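Local coordinates for adenosine monophosphate-protein transferase (Sulfolobus tokodaii, PDB 2EKM) that is of unproven function but probably acts on adenosine or an adenine nucleotide, as a member of the adenosine-specific kinase family, at residues Asp31-Glu34 / Thr35-Ser39; Asn95-Asn98 / Arg99-Val103; Ala146-Lys149 / Glu150-Leu154. One frame throughout, in Å; residues are numbered along the deposited sequence.

Overall arrangement
All three contacts are local, each made between successive turns of one helix, and together they illustrate how the same backbone pattern takes different side-chain chemistry from its surroundings. Contacts 1 and 2 lie on neighbouring helices against the five-stranded sheet, their centres 9 Å apart. Each has a buried apolar side turned to the strands and a polar side toward solvent or another subunit, and Arg99 of contact 2 joins them by reaching Ser38 of contact 1. Contact 3, on the helix 145-157, stands apart, its centre 28 Å from that of contact 2. It is largely surface chemistry, with a salt bridge on its outer side and a buried side facing the third subunit.

Contact 1 (Asp31-Glu34 / Thr35-Ser39); sequences DLYE and TLASS
Tyr33 and Ala37, one helical turn apart, meet with the methyl of Ala37 over one face of the phenol ring. With chi1 at 170°, CG of Tyr33 lies opposite the backbone N and beside the carbonyl carbon, and CE2 of the ring comes to 4.2 Å from CB of Ala37. On another side of the helix Thr35 turns its methyl back along the previous turn, CG2 lying 3.4 Å from Leu32 O. The backbone bonds run from Thr35, Leu36, Ala37 and Ser38 to the carbonyls four residues earlier. At the end of the helix Glu34 O is gripped twice by Ser38, by N at 3.1 Å and by the hydroxyl OG at 3.0 Å, the two donors arriving from opposite faces of the carbonyl plane. Leu36 O is likewise shared by N and OG of Ser39, with OG at 2.6 Å, so serine hydroxyls help satisfy the carbonyls of the last turn. Asp31 and Glu34 both form salt bridges with Lys161 of the second subunit, and Asp31 also pairs with Lys27. Leu32 and Leu36 point into the sheet, packing on strands 44-50 and 83-89, while Leu36 also touches Val96 of the adjacent helix 93-101.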
ATOM      1  N   ASP A  31      -2.472  16.800  10.098  1.00 17.30           N
ATOM      2  CA  ASP A  31      -1.634  15.720  10.602  1.00 17.78           C
ATOM      3  C   ASP A  31      -0.350  15.582   9.782  1.00 17.63           C
ATOM      4  O   ASP A  31       0.734  15.367  10.309  1.00 17.89           O
ATOM      5  CB  ASP A  31      -2.438  14.421  10.533  1.00 16.37           C
ATOM      6  CG  ASP A  31      -3.298  14.295  11.782  1.00 17.67           C
ATOM      7  OD1 ASP A  31      -3.507  15.315  12.439  1.00 16.91           O
ATOM      8  OD2 ASP A  31      -3.748  13.192  12.081  1.00 16.77           O
ATOM      9  N   LEU A  32      -0.466  15.717   8.468  1.00 16.19           N
ATOM     10  CA  LEU A  32       0.719  15.637   7.620  1.00 17.30           C
ATOM     11  C   LEU A  32       1.602  16.861   7.890  1.00 16.91           C
ATOM     12  O   LEU A  32       2.818  16.742   8.021  1.00 17.29           O
ATOM     13  CB  LEU A  32       0.316  15.573   6.141  1.00 17.11           C
ATOM     14  CG  LEU A  32      -0.252  14.227   5.669  1.00 17.48           C
ATOM     15  CD1 LEU A  32      -0.753  14.331   4.234  1.00 16.64           C
ATOM     16  CD2 LEU A  32       0.826  13.155   5.784  1.00 18.27           C
ATOM     17  N   TYR A  33       0.984  18.034   7.989  1.00 16.62           N
ATOM     18  CA  TYR A  33       1.741  19.255   8.246  1.00 17.26           C
ATOM     19  C   TYR A  33       2.520  19.119   9.549  1.00 18.98           C
ATOM     20  O   TYR A  33       3.712  19.421   9.607  1.00 19.91           O
ATOM     21  CB  TYR A  33       0.809  20.473   8.352  1.00 17.59           C
ATOM     22  CG  TYR A  33       1.535  21.707   8.846  1.00 18.00           C
ATOM     23  CD1 TYR A  33       2.250  22.522   7.966  1.00 18.30           C
ATOM     24  CD2 TYR A  33       1.601  21.995  10.212  1.00 20.75           C
ATOM     25  CE1 TYR A  33       3.022  23.588   8.430  1.00 21.96           C
ATOM     26  CE2 TYR A  33       2.373  23.057  10.690  1.00 21.80           C
ATOM     27  CZ  TYR A  33       3.081  23.846   9.795  1.00 21.91           C
ATOM     28  OH  TYR A  33       3.863  24.869  10.267  1.00 21.81           O
ATOM     29  N   GLU A  34       1.833  18.665  10.594  1.00 18.75           N
ATOM     30  CA  GLU A  34       2.441  18.503  11.905  1.00 17.86           C
ATOM     31  C   GLU A  34       3.620  17.541  11.959  1.00 18.06           C
ATOM     32  O   GLU A  34       4.669  17.874  12.509  1.00 18.32           O
ATOM     33  CB  GLU A  34       1.377  18.069  12.918  1.00 19.41           C
ATOM     34  CG  GLU A  34       0.450  19.195  13.345  1.00 20.82           C
ATOM     35  CD  GLU A  34      -0.659  18.737  14.280  1.00 21.43           C
ATOM     36  OE1 GLU A  34      -0.435  17.800  15.075  1.00 24.52           O
ATOM     37  OE2 GLU A  34      -1.754  19.329  14.230  1.00 20.88           O
ATOM     38  N   THR A  35       3.461  16.351  11.385  1.00 16.55           N
ATOM     39  CA  THR A  35       4.532  15.369  11.430  1.00 15.06           C
ATOM     40  C   THR A  35       5.752  15.792  10.603  1.00 15.94           C
ATOM     41  O   THR A  35       6.886  15.450  10.942  1.00 15.09           O
ATOM     42  CB  THR A  35       4.012  13.971  10.988  1.00 16.53           C
ATOM     43  OG1 THR A  35       4.901  12.956  11.481  1.00 16.28           O
ATOM     44  CG2 THR A  35       3.901  13.882   9.468  1.00 13.12           C
ATOM     45  N   LEU A  36       5.528  16.539   9.524  1.00 14.81           N
ATOM     46  CA  LEU A  36       6.636  17.016   8.704  1.00 16.44           C
ATOM     47  C   LEU A  36       7.351  18.157   9.437  1.00 18.06           C
ATOM     48  O   LEU A  36       8.580  18.197   9.494  1.00 19.70           O
ATOM     49  CB  LEU A  36       6.126  17.498   7.339  1.00 17.79           C
ATOM     50  CG  LEU A  36       5.577  16.385   6.436  1.00 18.10           C
ATOM     51  CD1 LEU A  36       4.970  16.965   5.163  1.00 18.49           C
ATOM     52  CD2 LEU A  36       6.708  15.419   6.105  1.00 16.43           C
ATOM     53  N   ALA A  37       6.573  19.067  10.016  1.00 16.87           N
ATOM     54  CA  ALA A  37       7.127  20.203  10.746  1.00 18.94           C
ATOM     55  C   ALA A  37       8.018  19.765  11.906  1.00 19.27           C
ATOM     56  O   ALA A  37       9.063  20.368  12.150  1.00 20.13           O
ATOM     57  CB  ALA A  37       5.995  21.097  11.267  1.00 16.56           C
ATOM     58  N   SER A  38       7.614  18.717  12.620  1.00 18.59           N
ATOM     59  CA  SER A  38       8.407  18.245  13.751  1.00 17.99           C
ATOM     60  C   SER A  38       9.429  17.169  13.382  1.00 18.83           C
ATOM     61  O   SER A  38      10.038  16.560  14.262  1.00 19.99           O
ATOM     62  CB  SER A  38       7.494  17.741  14.882  1.00 17.86           C
ATOM     63  OG  SER A  38       6.671  16.668  14.466  1.00 16.54           O
ATOM     64  N   SER A  39       9.629  16.938  12.087  1.00 17.89           N
ATOM     65  CA  SER A  39      10.604  15.936  11.668  1.00 17.94           C
ATOM     66  C   SER A  39      11.976  16.600  11.630  1.00 19.25           C
ATOM     67  O   SER A  39      13.000  15.952  11.847  1.00 17.73           O
ATOM     68  CB  SER A  39      10.254  15.368  10.285  1.00 14.85           C
ATOM     69  OG  SER A  39      10.420  16.331   9.261  1.00 16.74           O
TER

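Contact 2 (Asn95-Asn98 / Arg99-Val103); sequences NVLN and RIKNV
Across Asn95-Asn98 and Arg99-Val103 the backbone keeps the i to i+4 pattern, with Ile100, Lys101 and Asn102 N donating to the carbonyls of Val96, Leu97 and Asn98. A water also links the turn, donating a hydrogen bond to Asn95 O and accepting one from Arg99 N. The defining side-chain pair is Asn98 and Lys101, which lie alongside each other and point the same way. The ammonium NZ meets OD1 of Asn98 at 2.9 Å, almost head-on to the amide carbonyl (C=O...N angle 170°). Lys101 reaches it because its chain is extended beyond CG, after a first torsion of -64° that sets CG beside the backbone N; its CE also passes 4.1 Å from CG of Leu97. That ammonium has a second acceptor, the main-chain O of Lys101 of the third subunit, while ND2 of Asn98 donates to Asn102 O of the same subunit. A methionine in place of Lys101 would probably leave Asn98 OD1 and the carbonyl across the interface without their shared donor. On the buried side Val96 and Ile100 cross at an angle, CG2 of the valine 3.9 Å from CD1 of the isoleucine. Arg99 leads away to Ser38 on helix 28-37. The result is an amphipathic helix end: apolar residues one turn apart lie against a beta sheet, and the polar pair Asn98 and Lys101 faces a subunit interface of a trimeric assembly, in which the second subunit returns the same two bonds to Lys101 O and Asn102 O of this chain.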
ATOM      1  N   ASN A  95      13.710  10.499   5.218  1.00 18.06           N
ATOM      2  CA  ASN A  95      13.656  11.283   6.451  1.00 17.66           C
ATOM      3  C   ASN A  95      12.251  11.260   7.049  1.00 17.48           C
ATOM      4  O   ASN A  95      12.086  11.291   8.269  1.00 17.21           O
ATOM      5  CB  ASN A  95      14.000  12.761   6.210  1.00 15.18           C
ATOM      6  CG  ASN A  95      15.432  12.985   5.759  1.00 14.90           C
ATOM      7  OD1 ASN A  95      16.331  12.181   6.018  1.00 17.27           O
ATOM      8  ND2 ASN A  95      15.654  14.112   5.102  1.00 12.41           N
ATOM      9  N   VAL A  96      11.237  11.209   6.190  1.00 17.85           N
ATOM     10  CA  VAL A  96       9.861  11.272   6.673  1.00 17.33           C
ATOM     11  C   VAL A  96       8.890  10.192   6.236  1.00 17.33           C
ATOM     12  O   VAL A  96       7.742  10.189   6.672  1.00 15.43           O
ATOM     13  CB  VAL A  96       9.224  12.627   6.291  1.00 17.39           C
ATOM     14  CG1 VAL A  96      10.018  13.771   6.908  1.00 17.72           C
ATOM     15  CG2 VAL A  96       9.183  12.772   4.775  1.00 16.55           C
ATOM     16  N   LEU A  97       9.329   9.272   5.389  1.00 15.95           N
ATOM     17  CA  LEU A  97       8.414   8.244   4.916  1.00 17.78           C
ATOM     18  C   LEU A  97       7.747   7.459   6.047  1.00 16.55           C
ATOM     19  O   LEU A  97       6.535   7.243   6.019  1.00 15.61           O
ATOM     20  CB  LEU A  97       9.132   7.302   3.948  1.00 16.90           C
ATOM     21  CG  LEU A  97       8.252   6.619   2.891  1.00 23.76           C
ATOM     22  CD1 LEU A  97       7.323   7.631   2.217  1.00 20.74           C
ATOM     23  CD2 LEU A  97       9.151   5.954   1.856  1.00 22.68           C
ATOM     24  N   ASN A  98       8.515   7.039   7.049  1.00 15.79           N
ATOM     25  CA  ASN A  98       7.911   6.291   8.148  1.00 16.32           C
ATOM     26  C   ASN A  98       6.910   7.130   8.953  1.00 16.32           C
ATOM     27  O   ASN A  98       5.899   6.605   9.427  1.00 15.09           O
ATOM     28  CB  ASN A  98       8.989   5.691   9.062  1.00 17.48           C
ATOM     29  CG  ASN A  98       9.623   4.439   8.465  1.00 20.48           C
ATOM     30  OD1 ASN A  98       9.042   3.801   7.591  1.00 20.80           O
ATOM     31  ND2 ASN A  98      10.805   4.077   8.946  1.00 21.51           N
ATOM     32  N   ARG A  99       7.174   8.424   9.111  1.00 14.57           N
ATOM     33  CA  ARG A  99       6.232   9.286   9.841  1.00 14.16           C
ATOM     34  C   ARG A  99       4.907   9.321   9.094  1.00 13.66           C
ATOM     35  O   ARG A  99       3.832   9.234   9.695  1.00 15.21           O
ATOM     36  CB  ARG A  99       6.774  10.717   9.961  1.00 13.33           C
ATOM     37  CG  ARG A  99       7.843  10.875  11.017  1.00 16.49           C
ATOM     38  CD  ARG A  99       8.431  12.283  11.021  1.00 17.02           C
ATOM     39  NE  ARG A  99       9.263  12.480  12.202  1.00 17.78           N
ATOM     40  CZ  ARG A  99       8.932  13.251  13.233  1.00 18.26           C
ATOM     41  NH1 ARG A  99       7.788  13.919  13.232  1.00 19.44           N
ATOM     42  NH2 ARG A  99       9.732  13.318  14.285  1.00 18.54           N
ATOM     43  N   ILE A 100       4.993   9.441   7.774  1.00 14.62           N
ATOM     44  CA  ILE A 100       3.811   9.496   6.924  1.00 16.91           C
ATOM     45  C   ILE A 100       2.995   8.204   6.996  1.00 16.86           C
ATOM     46  O   ILE A 100       1.764   8.246   7.095  1.00 16.30           O
ATOM     47  CB  ILE A 100       4.217   9.796   5.458  1.00 17.37           C
ATOM     48  CG1 ILE A 100       4.840  11.198   5.379  1.00 16.43           C
ATOM     49  CG2 ILE A 100       3.001   9.689   4.539  1.00 19.27           C
ATOM     50  CD1 ILE A 100       5.520  11.520   4.045  1.00 13.89           C
ATOM     51  N   LYS A 101       3.675   7.058   6.953  1.00 16.78           N
ATOM     52  CA  LYS A 101       2.996   5.764   7.030  1.00 16.42           C
ATOM     53  C   LYS A 101       2.207   5.666   8.329  1.00 17.90           C
ATOM     54  O   LYS A 101       1.143   5.044   8.375  1.00 18.96           O
ATOM     55  CB  LYS A 101       4.000   4.608   7.022  1.00 16.18           C
ATOM     56  CG  LYS A 101       4.826   4.450   5.772  1.00 17.87           C
ATOM     57  CD  LYS A 101       5.937   3.442   6.033  1.00 17.47           C
ATOM     58  CE  LYS A 101       6.898   3.351   4.870  1.00 17.82           C
ATOM     59  NZ  LYS A 101       8.034   2.435   5.180  1.00 16.23           N
ATOM     60  N   ASN A 102       2.745   6.276   9.383  1.00 16.51           N
ATOM     61  CA  ASN A 102       2.134   6.238  10.711  1.00 17.42           C
ATOM     62  C   ASN A 102       1.016   7.245  10.969  1.00 16.45           C
ATOM     63  O   ASN A 102       0.411   7.233  12.040  1.00 16.48           O
ATOM     64  CB  ASN A 102       3.220   6.405  11.781  1.00 21.66           C
ATOM     65  CG  ASN A 102       4.288   5.324  11.705  1.00 27.04           C
ATOM     66  OD1 ASN A 102       5.325   5.412  12.364  1.00 32.36           O
ATOM     67  ND2 ASN A 102       4.037   4.295  10.905  1.00 28.17           N
ATOM     68  N   VAL A 103       0.748   8.129  10.011  1.00 16.46           N
ATOM     69  CA  VAL A 103      -0.334   9.092  10.180  1.00 16.20           C
ATOM     70  C   VAL A 103      -1.626   8.281  10.148  1.00 17.30           C
ATOM     71  O   VAL A 103      -1.892   7.575   9.175  1.00 15.72           O
ATOM     72  CB  VAL A 103      -0.328  10.147   9.050  1.00 18.75           C
ATOM     73  CG1 VAL A 103      -1.623  10.953   9.074  1.00 16.37           C
ATOM     74  CG2 VAL A 103       0.865  11.083   9.231  1.00 15.78           C
TER
HETATM   75  O   HOH W   1      10.087   9.235   9.050  1.00 22.46           O

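Contact 3 (Ala146-Lys149 / Glu150-Leu154); sequences ADIK and ERKEL
An i to i+4 salt bridge on a solvent-facing helix side marks this contact, part of the C-terminal helix 145-157. NZ of Lys149 stands 3.3 Å from OE2 of Glu153, approaching from above the carboxylate plane, 57° out of it. A chi1 of 177° carries the lysine chain out beside its own carbonyl carbon, and the otherwise extended chain bends only at its last torsion, -64°, which turns the ammonium toward the glutamate. Its partner starts close over the turn, CG of Glu153 3.0 Å from Lys149 O, and then runs out extended. Beneath these side chains the main-chain N atoms of Glu150 to Glu153 bond to the carbonyls of Ala146 to Lys149.

Two basic chains, Arg151 and Lys152, run beside Ile148 in the same direction. Its CG2 methyl lies over one face of the Arg151 guanidinium, toward the rim, 3.8 Å from NH2. The same methyl touches CE of Lys152 at 3.5 Å, a tight carbon-carbon approach, so one methyl meets the guanidinium of Arg151 and the end of the Lys152 chain. The guanidinium is also held by Glu143, through NE, and Asp147 accepts from Thr144 N at the start of the helix. Set well away from both sheets of its own chain, the helix lays Ile148 on Trp60 and Arg151 on Ile26 of the third subunit, while Asp147 packs on Leu57 at the start of that subunit's strand 57-62.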
ATOM      1  N   ALA A 146      31.479  -6.284  -8.603  1.00 31.27           N
ATOM      2  CA  ALA A 146      32.135  -4.990  -8.745  1.00 30.70           C
ATOM      3  C   ALA A 146      31.128  -3.879  -8.463  1.00 30.29           C
ATOM      4  O   ALA A 146      31.434  -2.931  -7.741  1.00 32.33           O
ATOM      5  CB  ALA A 146      32.705  -4.839 -10.153  1.00 31.52           C
ATOM      6  N   ASP A 147      29.930  -4.000  -9.035  1.00 29.73           N
ATOM      7  CA  ASP A 147      28.874  -3.008  -8.825  1.00 28.69           C
ATOM      8  C   ASP A 147      28.525  -2.926  -7.341  1.00 26.81           C
ATOM      9  O   ASP A 147      28.371  -1.841  -6.784  1.00 28.75           O
ATOM     10  CB  ASP A 147      27.607  -3.381  -9.611  1.00 28.72           C
ATOM     11  CG  ASP A 147      27.794  -3.285 -11.115  1.00 29.07           C
ATOM     12  OD1 ASP A 147      28.439  -2.318 -11.572  1.00 27.51           O
ATOM     13  OD2 ASP A 147      27.278  -4.166 -11.840  1.00 27.55           O
ATOM     14  N   ILE A 148      28.396  -4.088  -6.712  1.00 27.52           N
ATOM     15  CA  ILE A 148      28.067  -4.177  -5.297  1.00 28.52           C
ATOM     16  C   ILE A 148      29.070  -3.404  -4.445  1.00 28.99           C
ATOM     17  O   ILE A 148      28.692  -2.662  -3.539  1.00 27.12           O
ATOM     18  CB  ILE A 148      28.039  -5.654  -4.841  1.00 28.70           C
ATOM     19  CG1 ILE A 148      26.887  -6.381  -5.543  1.00 29.27           C
ATOM     20  CG2 ILE A 148      27.911  -5.738  -3.324  1.00 27.46           C
ATOM     21  CD1 ILE A 148      26.791  -7.859  -5.207  1.00 30.55           C
ATOM     22  N   LYS A 149      30.352  -3.580  -4.746  1.00 30.14           N
ATOM     23  CA  LYS A 149      31.407  -2.900  -4.009  1.00 30.54           C
ATOM     24  C   LYS A 149      31.262  -1.387  -4.132  1.00 30.44           C
ATOM     25  O   LYS A 149      31.503  -0.647  -3.176  1.00 29.38           O
ATOM     26  CB  LYS A 149      32.775  -3.348  -4.535  1.00 33.04           C
ATOM     27  CG  LYS A 149      33.966  -2.661  -3.895  1.00 36.13           C
ATOM     28  CD  LYS A 149      35.266  -3.305  -4.360  1.00 40.95           C
ATOM     29  CE  LYS A 149      36.482  -2.555  -3.834  1.00 42.33           C
ATOM     30  NZ  LYS A 149      36.543  -1.171  -4.374  1.00 43.68           N
ATOM     31  N   GLU A 150      30.847  -0.928  -5.307  1.00 29.87           N
ATOM     32  CA  GLU A 150      30.690   0.500  -5.533  1.00 30.24           C
ATOM     33  C   GLU A 150      29.484   1.120  -4.818  1.00 28.67           C
ATOM     34  O   GLU A 150      29.592   2.214  -4.270  1.00 28.53           O
ATOM     35  CB  GLU A 150      30.611   0.788  -7.031  1.00 32.08           C
ATOM     36  CG  GLU A 150      30.680   2.269  -7.361  1.00 37.74           C
ATOM     37  CD  GLU A 150      30.782   2.533  -8.849  1.00 40.71           C
ATOM     38  OE1 GLU A 150      31.654   1.918  -9.500  1.00 42.49           O
ATOM     39  OE2 GLU A 150      29.997   3.361  -9.364  1.00 42.09           O
ATOM     40  N   ARG A 151      28.341   0.439  -4.817  1.00 27.36           N
ATOM     41  CA  ARG A 151      27.175   1.002  -4.143  1.00 27.15           C
ATOM     42  C   ARG A 151      27.391   1.028  -2.631  1.00 26.62           C
ATOM     43  O   ARG A 151      26.845   1.884  -1.931  1.00 27.48           O
ATOM     44  CB  ARG A 151      25.895   0.235  -4.496  1.00 24.12           C
ATOM     45  CG  ARG A 151      25.808  -1.208  -4.027  1.00 23.99           C
ATOM     46  CD  ARG A 151      24.400  -1.730  -4.311  1.00 21.85           C
ATOM     47  NE  ARG A 151      24.247  -3.171  -4.131  1.00 20.32           N
ATOM     48  CZ  ARG A 151      24.308  -3.800  -2.964  1.00 20.52           C
ATOM     49  NH1 ARG A 151      24.520  -3.119  -1.844  1.00 23.15           N
ATOM     50  NH2 ARG A 151      24.149  -5.118  -2.917  1.00 18.58           N
ATOM     51  N   LYS A 152      28.194   0.093  -2.129  1.00 27.33           N
ATOM     52  CA  LYS A 152      28.498   0.060  -0.705  1.00 27.37           C
ATOM     53  C   LYS A 152      29.336   1.295  -0.376  1.00 27.78           C
ATOM     54  O   LYS A 152      29.055   2.010   0.587  1.00 25.73           O
ATOM     55  CB  LYS A 152      29.271  -1.212  -0.345  1.00 27.31           C
ATOM     56  CG  LYS A 152      28.412  -2.470  -0.339  1.00 29.82           C
ATOM     57  CD  LYS A 152      29.211  -3.703   0.054  1.00 30.86           C
ATOM     58  CE  LYS A 152      28.332  -4.944   0.049  1.00 31.70           C
ATOM     59  NZ  LYS A 152      29.116  -6.195   0.242  1.00 34.06           N
ATOM     60  N   GLU A 153      30.355   1.553  -1.192  1.00 28.23           N
ATOM     61  CA  GLU A 153      31.213   2.717  -0.983  1.00 29.26           C
ATOM     62  C   GLU A 153      30.389   3.995  -1.084  1.00 28.57           C
ATOM     63  O   GLU A 153      30.619   4.963  -0.358  1.00 28.52           O
ATOM     64  CB  GLU A 153      32.334   2.747  -2.026  1.00 31.63           C
ATOM     65  CG  GLU A 153      33.192   1.495  -2.034  1.00 38.21           C
ATOM     66  CD  GLU A 153      34.392   1.610  -2.955  1.00 41.56           C
ATOM     67  OE1 GLU A 153      34.211   2.003  -4.128  1.00 43.26           O
ATOM     68  OE2 GLU A 153      35.516   1.301  -2.503  1.00 44.88           O
ATOM     69  N   LEU A 154      29.422   3.987  -1.990  1.00 28.85           N
ATOM     70  CA  LEU A 154      28.555   5.138  -2.202  1.00 27.56           C
ATOM     71  C   LEU A 154      27.826   5.562  -0.922  1.00 26.71           C
ATOM     72  O   LEU A 154      27.852   6.733  -0.543  1.00 25.09           O
ATOM     73  CB  LEU A 154      27.538   4.816  -3.300  1.00 29.62           C
ATOM     74  CG  LEU A 154      26.531   5.906  -3.663  1.00 29.90           C
ATOM     75  CD1 LEU A 154      27.266   7.139  -4.150  1.00 32.72           C
ATOM     76  CD2 LEU A 154      25.584   5.388  -4.736  1.00 32.19           C
TER